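Local structure of imidazoleglycerol-phosphate dehydratase (Pyrococcus furiosus, 5DNL) at residues Y48-R51 against H52-W55; A65-E68 against N69-E72; I147-A150 against A151-L155; F122-G125 against L126-L130. The protein catalyses the dehydration of D-erythro-1-(imidazol-4-yl)glycerol 3-phosphate to 3-(imidazol-4-yl)-2-oxopropyl phosphate, the sixth step of histidine biosynthesis. All blocks are in the same frame, centred on the assembly; numbering follows the deposited sequence.

Interaction 1 of 4, residues Y48-R51 against H52-W55. With MN (manganese (II) ion), chain D; MN (manganese (II) ion), chain E; 5DL ([(2S)-2-hydroxy-3-(1H-1,2,4-triazol-1-yl)propyl]phosphonic acid), chain F.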
loop_
_atom_site.group_PDB
_atom_site.type_symbol
_atom_site.label_atom_id
_atom_site.label_comp_id
_atom_site.label_asym_id
_atom_site.label_seq_id
_atom_site.Cartn_x
_atom_site.Cartn_y
_atom_site.Cartn_z
ATOM N N TYR A 48 29.059 29.237 -33.598
ATOM C CA TYR A 48 28.787 29.024 -32.190
ATOM C C TYR A 48 29.895 28.227 -31.525
ATOM O O TYR A 48 30.650 27.513 -32.188
ATOM C CB TYR A 48 27.456 28.261 -32.032
ATOM C CG TYR A 48 27.496 26.825 -32.502
ATOM C CD1 TYR A 48 27.257 26.492 -33.833
ATOM C CD2 TYR A 48 27.712 25.787 -31.603
ATOM C CE1 TYR A 48 27.282 25.165 -34.253
ATOM C CE2 TYR A 48 27.764 24.468 -32.016
ATOM C CZ TYR A 48 27.529 24.169 -33.349
ATOM O OH TYR A 48 27.534 22.859 -33.764
ATOM N N ASP A 49 29.912 28.287 -30.194
ATOM C CA ASP A 49 30.831 27.490 -29.389
ATOM C C ASP A 49 30.169 26.198 -28.909
ATOM O O ASP A 49 30.659 25.107 -29.175
ATOM C CB ASP A 49 31.440 28.322 -28.234
ATOM C CG ASP A 49 30.395 29.104 -27.392
ATOM O OD1 ASP A 49 29.172 28.966 -27.592
ATOM O OD2 ASP A 49 30.813 29.899 -26.512
ATOM N N LEU A 50 29.040 26.322 -28.226
ATOM C CA LEU A 50 28.304 25.201 -27.671
ATOM C C LEU A 50 26.889 25.168 -28.259
ATOM O O LEU A 50 26.272 26.209 -28.456
ATOM C CB LEU A 50 28.211 25.318 -26.149
ATOM C CG LEU A 50 29.515 25.303 -25.354
ATOM C CD1 LEU A 50 29.198 25.367 -23.865
ATOM C CD2 LEU A 50 30.376 24.094 -25.707
ATOM N N ARG A 51 26.369 23.966 -28.472
ATOM C CA ARG A 51 25.069 23.802 -29.116
ATOM C C ARG A 51 23.945 24.512 -28.342
ATOM O O ARG A 51 23.042 25.061 -28.945
ATOM C CB ARG A 51 24.704 22.315 -29.313
ATOM C CG ARG A 51 25.513 21.621 -30.409
ATOM C CD ARG A 51 25.076 20.177 -30.609
ATOM N NE ARG A 51 23.790 20.076 -31.312
ATOM C CZ ARG A 51 22.866 19.137 -31.114
ATOM N NH1 ARG A 51 23.007 18.211 -30.160
ATOM N NH2 ARG A 51 21.775 19.143 -31.862
ATOM N N HIS A 52 23.965 24.487 -27.002
ATOM C CA HIS A 52 22.926 25.191 -26.236
ATOM C C HIS A 52 22.909 26.667 -26.603
ATOM O O HIS A 52 21.843 27.239 -26.821
ATOM C CB HIS A 52 23.196 25.008 -24.761
ATOM C CG HIS A 52 22.252 25.689 -23.813
ATOM N ND1 HIS A 52 21.751 25.024 -22.714
ATOM C CD2 HIS A 52 21.782 26.959 -23.721
ATOM C CE1 HIS A 52 21.033 25.854 -21.984
ATOM N NE2 HIS A 52 21.022 27.029 -22.577
ATOM N N HIS A 53 24.089 27.282 -26.635
ATOM C CA HIS A 53 24.160 28.699 -26.987
ATOM C C HIS A 53 23.594 28.929 -28.401
ATOM O O HIS A 53 22.897 29.902 -28.643
ATOM C CB HIS A 53 25.574 29.244 -26.905
ATOM C CG HIS A 53 26.181 29.177 -25.535
ATOM N ND1 HIS A 53 27.543 29.153 -25.340
ATOM C CD2 HIS A 53 25.632 29.133 -24.299
ATOM C CE1 HIS A 53 27.808 29.098 -24.052
ATOM N NE2 HIS A 53 26.666 29.105 -23.397
ATOM N N LEU A 54 23.896 28.031 -29.331
ATOM C CA LEU A 54 23.335 28.112 -30.673
ATOM C C LEU A 54 21.822 28.044 -30.695
ATOM O O LEU A 54 21.155 28.882 -31.280
ATOM C CB LEU A 54 23.890 27.005 -31.560
ATOM C CG LEU A 54 23.287 26.883 -32.947
ATOM C CD1 LEU A 54 23.667 28.082 -33.816
ATOM C CD2 LEU A 54 23.683 25.562 -33.586
ATOM N N TRP A 55 21.258 27.016 -30.065
ATOM C CA TRP A 55 19.797 26.833 -30.107
ATOM C C TRP A 55 19.045 28.009 -29.475
ATOM O O TRP A 55 18.049 28.499 -30.006
ATOM C CB TRP A 55 19.378 25.480 -29.491
ATOM C CG TRP A 55 19.634 24.297 -30.393
ATOM C CD1 TRP A 55 20.843 23.896 -30.903
ATOM C CD2 TRP A 55 18.655 23.380 -30.915
ATOM N NE1 TRP A 55 20.671 22.787 -31.690
ATOM C CE2 TRP A 55 19.348 22.450 -31.717
ATOM C CE3 TRP A 55 17.261 23.242 -30.762
ATOM C CZ2 TRP A 55 18.700 21.409 -32.373
ATOM C CZ3 TRP A 55 16.625 22.205 -31.408
ATOM C CH2 TRP A 55 17.344 21.308 -32.208
HETATM MN MN MN D . 20.093 28.912 -21.732
HETATM MN MN MN E . 26.626 29.129 -21.034
HETATM N N1 5DL F . 24.425 29.526 -20.933
HETATM C C3 5DL F . 22.570 30.753 -20.600
HETATM N N2 5DL F . 23.894 30.686 -20.425
HETATM C C8 5DL F . 26.417 33.508 -19.817
HETATM C C7 5DL F . 25.721 32.406 -20.618
HETATM C C6 5DL F . 24.665 31.729 -19.757
HETATM C C5 5DL F . 23.350 28.902 -21.426
HETATM O O10 5DL F . 24.410 35.233 -20.243
HETATM P P9 5DL F . 25.348 34.819 -19.160
HETATM O O11 5DL F . 26.269 35.919 -18.691
HETATM O O12 5DL F . 24.588 34.280 -17.957
HETATM O O13 5DL F . 26.661 31.420 -21.071
HETATM N N4 5DL F . 22.208 29.605 -21.249
HETATM O O HOH W 1 19.553 30.914 -20.985
#
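L54 lays CD2 over one face of the Y48 ring, 3.9 Å from the ring centroid to CD2 and displaced toward the rim, a CH-pi contact. At the edge of the H53 ring, ND1 gives a nearly straight 2.8 Å hydrogen bond to D49 OD1. OD1 lies in the ring plane, but the ring and carboxylate planes are turned 44° apart. OD1 is met on its syn side by H53 and on its anti side by the backbone N of L50. D49 CG sits between the backbone N and the carbonyl carbon (chi1 50°), which folds the carboxylate back toward both donors. Here helix 51-69 starts, with L50 at the N-cap position. It carries the H52-H53 pair of the dimanganese active site. H53 NE2 binds one manganese at 2.4 Å, and H52 NE2 the other at 2.3 Å. The triazole bridges them through N1 and N4. E56, E121 and H146 of the second subunit share the H52 site; E111 of that subunit is another polar partner of H52. The R51 guanidinium stands almost perpendicular to the W55 ring, the two planes 84° apart. R51 NE and W55 NE1 share D24 OD2, and R51 NH1 is salt-bridged to E112 of the second subunit.

Interaction 2 of 4, residues A65-E68 against N69-E72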
loop_
_atom_site.group_PDB
_atom_site.type_symbol
_atom_site.label_atom_id
_atom_site.label_comp_id
_atom_site.label_asym_id
_atom_site.label_seq_id
_atom_site.Cartn_x
_atom_site.Cartn_y
_atom_site.Cartn_z
ATOM N N ALA A 65 13.714 38.772 -35.315
ATOM C CA ALA A 65 13.481 38.947 -36.764
ATOM C C ALA A 65 12.003 38.894 -37.068
ATOM O O ALA A 65 11.479 39.725 -37.832
ATOM C CB ALA A 65 14.244 37.938 -37.585
ATOM N N LEU A 66 11.286 37.952 -36.458
ATOM C CA LEU A 66 9.844 37.883 -36.637
ATOM C C LEU A 66 9.148 39.131 -36.098
ATOM O O LEU A 66 8.215 39.622 -36.706
ATOM C CB LEU A 66 9.266 36.636 -35.963
ATOM C CG LEU A 66 9.640 35.329 -36.646
ATOM C CD1 LEU A 66 9.492 34.163 -35.674
ATOM C CD2 LEU A 66 8.772 35.077 -37.874
ATOM N N ARG A 67 9.592 39.618 -34.954
ATOM C CA ARG A 67 9.024 40.810 -34.353
ATOM C C ARG A 67 9.222 42.036 -35.265
ATOM O O ARG A 67 8.267 42.773 -35.505
ATOM C CB ARG A 67 9.604 41.034 -32.955
ATOM C CG ARG A 67 9.290 42.376 -32.315
ATOM C CD ARG A 67 7.825 42.651 -32.161
ATOM N NE ARG A 67 7.220 41.806 -31.132
ATOM C CZ ARG A 67 6.026 42.011 -30.588
ATOM N NH1 ARG A 67 5.596 41.203 -29.626
ATOM N NH2 ARG A 67 5.242 43.004 -31.001
ATOM N N GLU A 68 10.431 42.197 -35.788
ATOM C CA GLU A 68 10.731 43.295 -36.720
ATOM C C GLU A 68 9.844 43.225 -37.957
ATOM O O GLU A 68 9.430 44.270 -38.446
ATOM C CB GLU A 68 12.202 43.251 -37.102
ATOM C CG GLU A 68 12.666 44.369 -38.028
ATOM C CD GLU A 68 14.117 44.204 -38.402
ATOM O OE1 GLU A 68 14.461 43.173 -39.007
ATOM O OE2 GLU A 68 14.916 45.097 -38.083
ATOM N N ASN A 69 9.521 42.021 -38.420
ATOM C CA ASN A 69 8.737 41.800 -39.638
ATOM C C ASN A 69 7.219 41.959 -39.434
ATOM O O ASN A 69 6.477 41.976 -40.424
ATOM C CB ASN A 69 9.080 40.401 -40.178
ATOM C CG ASN A 69 8.677 40.185 -41.618
ATOM O OD1 ASN A 69 7.855 39.313 -41.912
ATOM N ND2 ASN A 69 9.272 40.947 -42.526
ATOM N N LEU A 70 6.736 42.068 -38.185
ATOM C CA LEU A 70 5.307 42.069 -37.941
ATOM C C LEU A 70 4.699 43.335 -38.520
ATOM O O LEU A 70 5.297 44.397 -38.381
ATOM C CB LEU A 70 4.964 42.076 -36.439
ATOM C CG LEU A 70 5.066 40.775 -35.670
ATOM C CD1 LEU A 70 4.817 41.036 -34.186
ATOM C CD2 LEU A 70 4.056 39.775 -36.210
ATOM N N PRO A 71 3.507 43.215 -39.110
ATOM C CA PRO A 71 2.774 44.453 -39.385
ATOM C C PRO A 71 2.347 45.176 -38.108
ATOM O O PRO A 71 2.390 44.613 -37.016
ATOM C CB PRO A 71 1.555 43.984 -40.169
ATOM C CG PRO A 71 1.414 42.539 -39.903
ATOM C CD PRO A 71 2.760 42.012 -39.503
ATOM N N GLU A 72 1.929 46.425 -38.240
ATOM C CA GLU A 72 1.506 47.213 -37.095
ATOM C C GLU A 72 0.377 46.515 -36.346
ATOM O O GLU A 72 0.407 46.418 -35.124
ATOM C CB GLU A 72 1.045 48.597 -37.561
ATOM C CG GLU A 72 0.667 49.568 -36.456
ATOM C CD GLU A 72 0.071 50.841 -37.017
ATOM O OE1 GLU A 72 -1.079 51.166 -36.663
ATOM O OE2 GLU A 72 0.744 51.498 -37.838
#
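L70 sets its CD1 methyl over one face of the R67 guanidinium, offset toward the rim. The two side chains run across each other at a slant. CD1 is 3.8 Å from R67 NH2 and a similar distance from the CZ carbon, so the methyl lies over the NE-CZ-NH2 side of the group. The approach depends on the shape of the arginine. R67 leaves the helix with CG anti to the backbone N (chi1 169°), then bends at both chi2 and chi3. The bends turn the guanidinium back beside the leucine. Its polar end is held elsewhere: NE gives a hydrogen bond to L130 O, and NH1 a weak one to R131 O. The NE bond, with the weak one, is consistent with a guanidinium held with one face to the leucine. L70 also packs its own stem on the helix end, with CG 3.5 Å from L66 O.

The contact belongs to the C-terminal end of helix 51-69. N69 N still reaches back four residues to A65 O, at 3.1 Å, and has a weak second bond to L66 O. L70 N bonds to R67 O, three residues back, at 3.2 Å. That donor stands 66° out of the carbonyl plane. Beyond it the chain opens into the loop that leads to strand 77-84. The CB of N69 also sits against the A65 carbonyl, 3.4 Å from its O. Around the turn, A65 and L66 lean on strand 8-14, while L66 also packs on L126 and L130 of helix 116-130.

Interaction 3 of 4, residues I147-A150 against A151-L155. With MN (manganese (II) ion), chain B; 5DL ([(2S)-2-hydroxy-3-(1H-1,2,4-triazol-1-yl)propyl]phosphonic acid), chain C.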
loop_
_atom_site.group_PDB
_atom_site.type_symbol
_atom_site.label_atom_id
_atom_site.label_comp_id
_atom_site.label_asym_id
_atom_site.label_seq_id
_atom_site.Cartn_x
_atom_site.Cartn_y
_atom_site.Cartn_z
ATOM N N ILE A 147 8.571 13.821 -32.431
ATOM C CA ILE A 147 8.037 14.792 -31.467
ATOM C C ILE A 147 8.622 16.179 -31.714
ATOM O O ILE A 147 7.883 17.170 -31.809
ATOM C CB ILE A 147 8.283 14.331 -30.009
ATOM C CG1 ILE A 147 7.444 13.092 -29.708
ATOM C CG2 ILE A 147 7.960 15.443 -29.027
ATOM C CD1 ILE A 147 7.892 12.301 -28.486
ATOM N N VAL A 148 9.945 16.260 -31.800
ATOM C CA VAL A 148 10.616 17.559 -31.924
ATOM C C VAL A 148 10.306 18.171 -33.303
ATOM O O VAL A 148 9.989 19.367 -33.405
ATOM C CB VAL A 148 12.108 17.431 -31.654
ATOM C CG1 VAL A 148 12.855 18.734 -31.923
ATOM C CG2 VAL A 148 12.344 17.022 -30.206
ATOM N N GLU A 149 10.381 17.373 -34.369
ATOM C CA GLU A 149 10.069 17.930 -35.690
ATOM C C GLU A 149 8.602 18.363 -35.768
ATOM O O GLU A 149 8.314 19.397 -36.357
ATOM C CB GLU A 149 10.432 16.973 -36.833
ATOM C CG GLU A 149 10.359 17.621 -38.203
ATOM C CD GLU A 149 10.834 16.749 -39.317
ATOM O OE1 GLU A 149 11.470 15.692 -39.069
ATOM O OE2 GLU A 149 10.495 17.120 -40.471
ATOM N N ALA A 150 7.668 17.595 -35.202
ATOM C CA ALA A 150 6.280 18.043 -35.163
ATOM C C ALA A 150 6.138 19.392 -34.444
ATOM O O ALA A 150 5.379 20.253 -34.871
ATOM C CB ALA A 150 5.384 16.995 -34.525
ATOM N N ALA A 151 6.885 19.585 -33.358
ATOM C CA ALA A 151 6.889 20.875 -32.671
ATOM C C ALA A 151 7.370 22.016 -33.564
ATOM O O ALA A 151 6.769 23.080 -33.572
ATOM C CB ALA A 151 7.733 20.792 -31.411
ATOM N N PHE A 152 8.450 21.801 -34.309
ATOM C CA PHE A 152 8.956 22.839 -35.223
ATOM C C PHE A 152 7.991 23.111 -36.387
ATOM O O PHE A 152 7.759 24.285 -36.740
ATOM C CB PHE A 152 10.358 22.519 -35.746
ATOM C CG PHE A 152 11.454 22.917 -34.808
ATOM C CD1 PHE A 152 11.891 22.078 -33.795
ATOM C CD2 PHE A 152 12.066 24.152 -34.944
ATOM C CE1 PHE A 152 12.930 22.453 -32.944
ATOM C CE2 PHE A 152 13.099 24.555 -34.088
ATOM C CZ PHE A 152 13.541 23.695 -33.084
ATOM N N LYS A 153 7.414 22.061 -36.962
ATOM C CA LYS A 153 6.387 22.251 -38.007
ATOM C C LYS A 153 5.222 23.059 -37.439
ATOM O O LYS A 153 4.698 23.981 -38.082
ATOM C CB LYS A 153 5.859 20.910 -38.513
ATOM C CG LYS A 153 6.814 20.055 -39.323
ATOM C CD LYS A 153 6.070 18.871 -39.919
ATOM C CE LYS A 153 6.931 18.024 -40.853
ATOM N NZ LYS A 153 6.058 17.049 -41.567
ATOM N N GLY A 154 4.813 22.702 -36.223
ATOM C CA GLY A 154 3.734 23.369 -35.550
ATOM C C GLY A 154 3.990 24.819 -35.235
ATOM O O GLY A 154 3.094 25.640 -35.363
ATOM N N LEU A 155 5.189 25.127 -34.758
ATOM C CA LEU A 155 5.579 26.527 -34.571
ATOM C C LEU A 155 5.464 27.309 -35.871
ATOM O O LEU A 155 4.966 28.435 -35.871
ATOM C CB LEU A 155 6.984 26.626 -34.005
ATOM C CG LEU A 155 7.086 26.329 -32.509
ATOM C CD1 LEU A 155 8.538 26.079 -32.147
ATOM C CD2 LEU A 155 6.513 27.456 -31.675
HETATM MN MN MN B . 12.924 14.635 -40.232
HETATM N N1 5DL C . 11.636 12.810 -40.088
HETATM C C3 5DL C . 9.920 11.456 -40.618
HETATM N N2 5DL C . 10.435 12.685 -40.742
HETATM C C8 5DL C . 9.729 15.367 -43.388
HETATM C C7 5DL C . 10.550 14.290 -42.677
HETATM C C6 5DL C . 9.776 13.757 -41.480
HETATM C C5 5DL C . 11.816 11.591 -39.568
HETATM O O10 5DL C . 8.245 13.542 -44.673
HETATM P P9 5DL C . 8.096 14.862 -43.995
HETATM O O11 5DL C . 7.622 15.969 -44.905
HETATM O O12 5DL C . 7.139 14.764 -42.816
HETATM O O13 5DL C . 11.811 14.808 -42.228
HETATM N N4 5DL C . 10.806 10.740 -39.863
#
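One turn of helix 144-162 supplies two side chains to an active site built between subunits. E149 and K153, four residues apart, point to the same bound inhibitor but take different ends of it. E149 OE1 binds a manganese at 2.1 Å. The same metal holds triazole N1 and hydroxyl O13 of the inhibitor. H29 and H145 of this chain and H53 of the fifth subunit complete the site. K153 is extended beyond CG, and its NZ gives a 2.8 Å hydrogen bond to phosphonate O12, with a weak one to Y37 OH. CE of K153 passes 3.7 Å from E149 OE2, but NZ stays 4.6 Å from that oxygen, beyond a salt bridge. S171, K173, R76 and R98 of the fourth subunit bind the inhibitor as well. Away from the site, V148 and F152 lie side by side: V148 CG1 is 3.9 Å from F152 CE1. The ring also turns its edge to V148 O, with CD1 3.3 Å away. Backbone bonds such as K153 N to E149 O, 2.9 Å, keep the turn regular. A150 and K153 face strand 77-84, A151 and L155 face strand 133-140, and V148 and F152 rest on M30 of helix 25-38.

Interaction 4 of 4, residues F122-G125 against L126-L130; sequences FVWG and LARGL
F122 sets its ring beside L126, the two side chains pointing the same way, with F122 CE2 4.1 Å from L126 CD2. Both residues have CG anti to the backbone N, chi1 167° in F122 and 180° in L126, and both side chains leave the helix in the same direction. The F122 ring also meets F152. The carbonyl of V123 accepts from A127 N at 2.8 Å, while its side chain packs on strands 100-104 and 133-140. Helix 116-130 is the crossover of the beta-alpha-beta unit made with those two strands. W124 comes next and carries the main side-chain contact. The R128 guanidinium lies over one face of its indole, shifted toward the rim, the planes 20° apart. NH2 is 3.4 Å from W124 CE3, on the six-membered ring. R128 is extended from CG to NE, which carries the group up to the indole one turn back. NH2 also gives a hydrogen bond to P99 O of the third subunit, and W124 packs on the same proline. G125 has no side chain. Its carbonyl accepts from G129 N at 2.8 Å, so the regular helical bonding runs on between the two glycines.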
loop_
_atom_site.group_PDB
_atom_site.type_symbol
_atom_site.label_atom_id
_atom_site.label_comp_id
_atom_site.label_asym_id
_atom_site.label_seq_id
_atom_site.Cartn_x
_atom_site.Cartn_y
_atom_site.Cartn_z
ATOM N N PHE A 122 15.610 26.771 -27.310
ATOM C CA PHE A 122 15.177 27.435 -28.538
ATOM C C PHE A 122 13.819 28.132 -28.334
ATOM O O PHE A 122 13.636 29.297 -28.720
ATOM C CB PHE A 122 15.080 26.433 -29.704
ATOM C CG PHE A 122 14.338 26.987 -30.903
ATOM C CD1 PHE A 122 14.988 27.792 -31.822
ATOM C CD2 PHE A 122 12.991 26.739 -31.076
ATOM C CE1 PHE A 122 14.300 28.343 -32.901
ATOM C CE2 PHE A 122 12.306 27.273 -32.150
ATOM C CZ PHE A 122 12.956 28.075 -33.056
ATOM N N VAL A 123 12.858 27.425 -27.741
ATOM C CA VAL A 123 11.502 27.951 -27.567
ATOM C C VAL A 123 11.490 29.139 -26.613
ATOM O O VAL A 123 10.830 30.164 -26.881
ATOM C CB VAL A 123 10.496 26.859 -27.137
ATOM C CG1 VAL A 123 9.128 27.460 -26.900
ATOM C CG2 VAL A 123 10.397 25.776 -28.213
ATOM N N TRP A 124 12.208 29.040 -25.490
ATOM C CA TRP A 124 12.347 30.186 -24.605
ATOM C C TRP A 124 13.023 31.364 -25.280
ATOM O O TRP A 124 12.623 32.510 -25.063
ATOM C CB TRP A 124 13.093 29.835 -23.307
ATOM C CG TRP A 124 12.199 29.503 -22.164
ATOM C CD1 TRP A 124 12.026 28.274 -21.585
ATOM C CD2 TRP A 124 11.363 30.408 -21.452
ATOM N NE1 TRP A 124 11.138 28.378 -20.532
ATOM C CE2 TRP A 124 10.725 29.674 -20.428
ATOM C CE3 TRP A 124 11.104 31.770 -21.563
ATOM C CZ2 TRP A 124 9.821 30.271 -19.535
ATOM C CZ3 TRP A 124 10.218 32.352 -20.659
ATOM C CH2 TRP A 124 9.601 31.603 -19.668
ATOM N N GLY A 125 14.035 31.086 -26.098
ATOM C CA GLY A 125 14.718 32.143 -26.842
ATOM C C GLY A 125 13.741 32.839 -27.785
ATOM O O GLY A 125 13.676 34.085 -27.832
ATOM N N LEU A 126 12.979 32.033 -28.519
ATOM C CA LEU A 126 11.966 32.547 -29.417
ATOM C C LEU A 126 10.899 33.363 -28.684
ATOM O O LEU A 126 10.521 34.466 -29.113
ATOM C CB LEU A 126 11.336 31.367 -30.170
ATOM C CG LEU A 126 10.232 31.644 -31.176
ATOM C CD1 LEU A 126 10.787 32.507 -32.293
ATOM C CD2 LEU A 126 9.635 30.361 -31.739
ATOM N N ALA A 127 10.430 32.858 -27.548
ATOM C CA ALA A 127 9.448 33.582 -26.764
ATOM C C ALA A 127 9.975 34.930 -26.301
ATOM O O ALA A 127 9.225 35.929 -26.296
ATOM C CB ALA A 127 8.991 32.761 -25.563
ATOM N N ARG A 128 11.233 34.958 -25.869
ATOM C CA ARG A 128 11.858 36.199 -25.418
ATOM C C ARG A 128 12.180 37.180 -26.546
ATOM O O ARG A 128 12.009 38.387 -26.363
ATOM C CB ARG A 128 13.092 35.893 -24.571
ATOM C CG ARG A 128 12.758 35.267 -23.221
ATOM C CD ARG A 128 13.991 34.765 -22.530
ATOM N NE ARG A 128 13.653 34.208 -21.216
ATOM C CZ ARG A 128 14.116 33.070 -20.728
ATOM N NH1 ARG A 128 15.020 32.345 -21.382
ATOM N NH2 ARG A 128 13.657 32.653 -19.555
ATOM N N GLY A 129 12.601 36.671 -27.701
ATOM C CA GLY A 129 12.950 37.558 -28.842
ATOM C C GLY A 129 11.735 38.132 -29.529
ATOM O O GLY A 129 11.715 39.325 -29.884
ATOM N N LEU A 130 10.719 37.301 -29.721
ATOM C CA LEU A 130 9.441 37.736 -30.307
ATOM C C LEU A 130 8.582 38.499 -29.309
ATOM O O LEU A 130 7.819 39.395 -29.711
ATOM C CB LEU A 130 8.693 36.541 -30.896
ATOM C CG LEU A 130 7.318 36.752 -31.516
ATOM C CD1 LEU A 130 7.407 37.777 -32.655
ATOM C CD2 LEU A 130 6.726 35.426 -31.949
#

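Overall arrangement
From the N terminus, interaction 1 comes first, at the turn from strand 42-48 into helix 51-69. Interaction 2 ends the same helix, their centres about 25 Å apart. Interaction 4 follows on helix 116-130, and interaction 3 on helix 144-162. All four are local and in series; none nests in or crosses another, and none closes a long loop. Helix 116-130 is the hub. F122 touches W55 of interaction 1 and F152 and L155 of interaction 3, while L126 and L130 meet L66 of interaction 2. W55 also packs directly on F152. Interactions 1 and 3 supply residues to metal sites; interaction 2 touches neither of them.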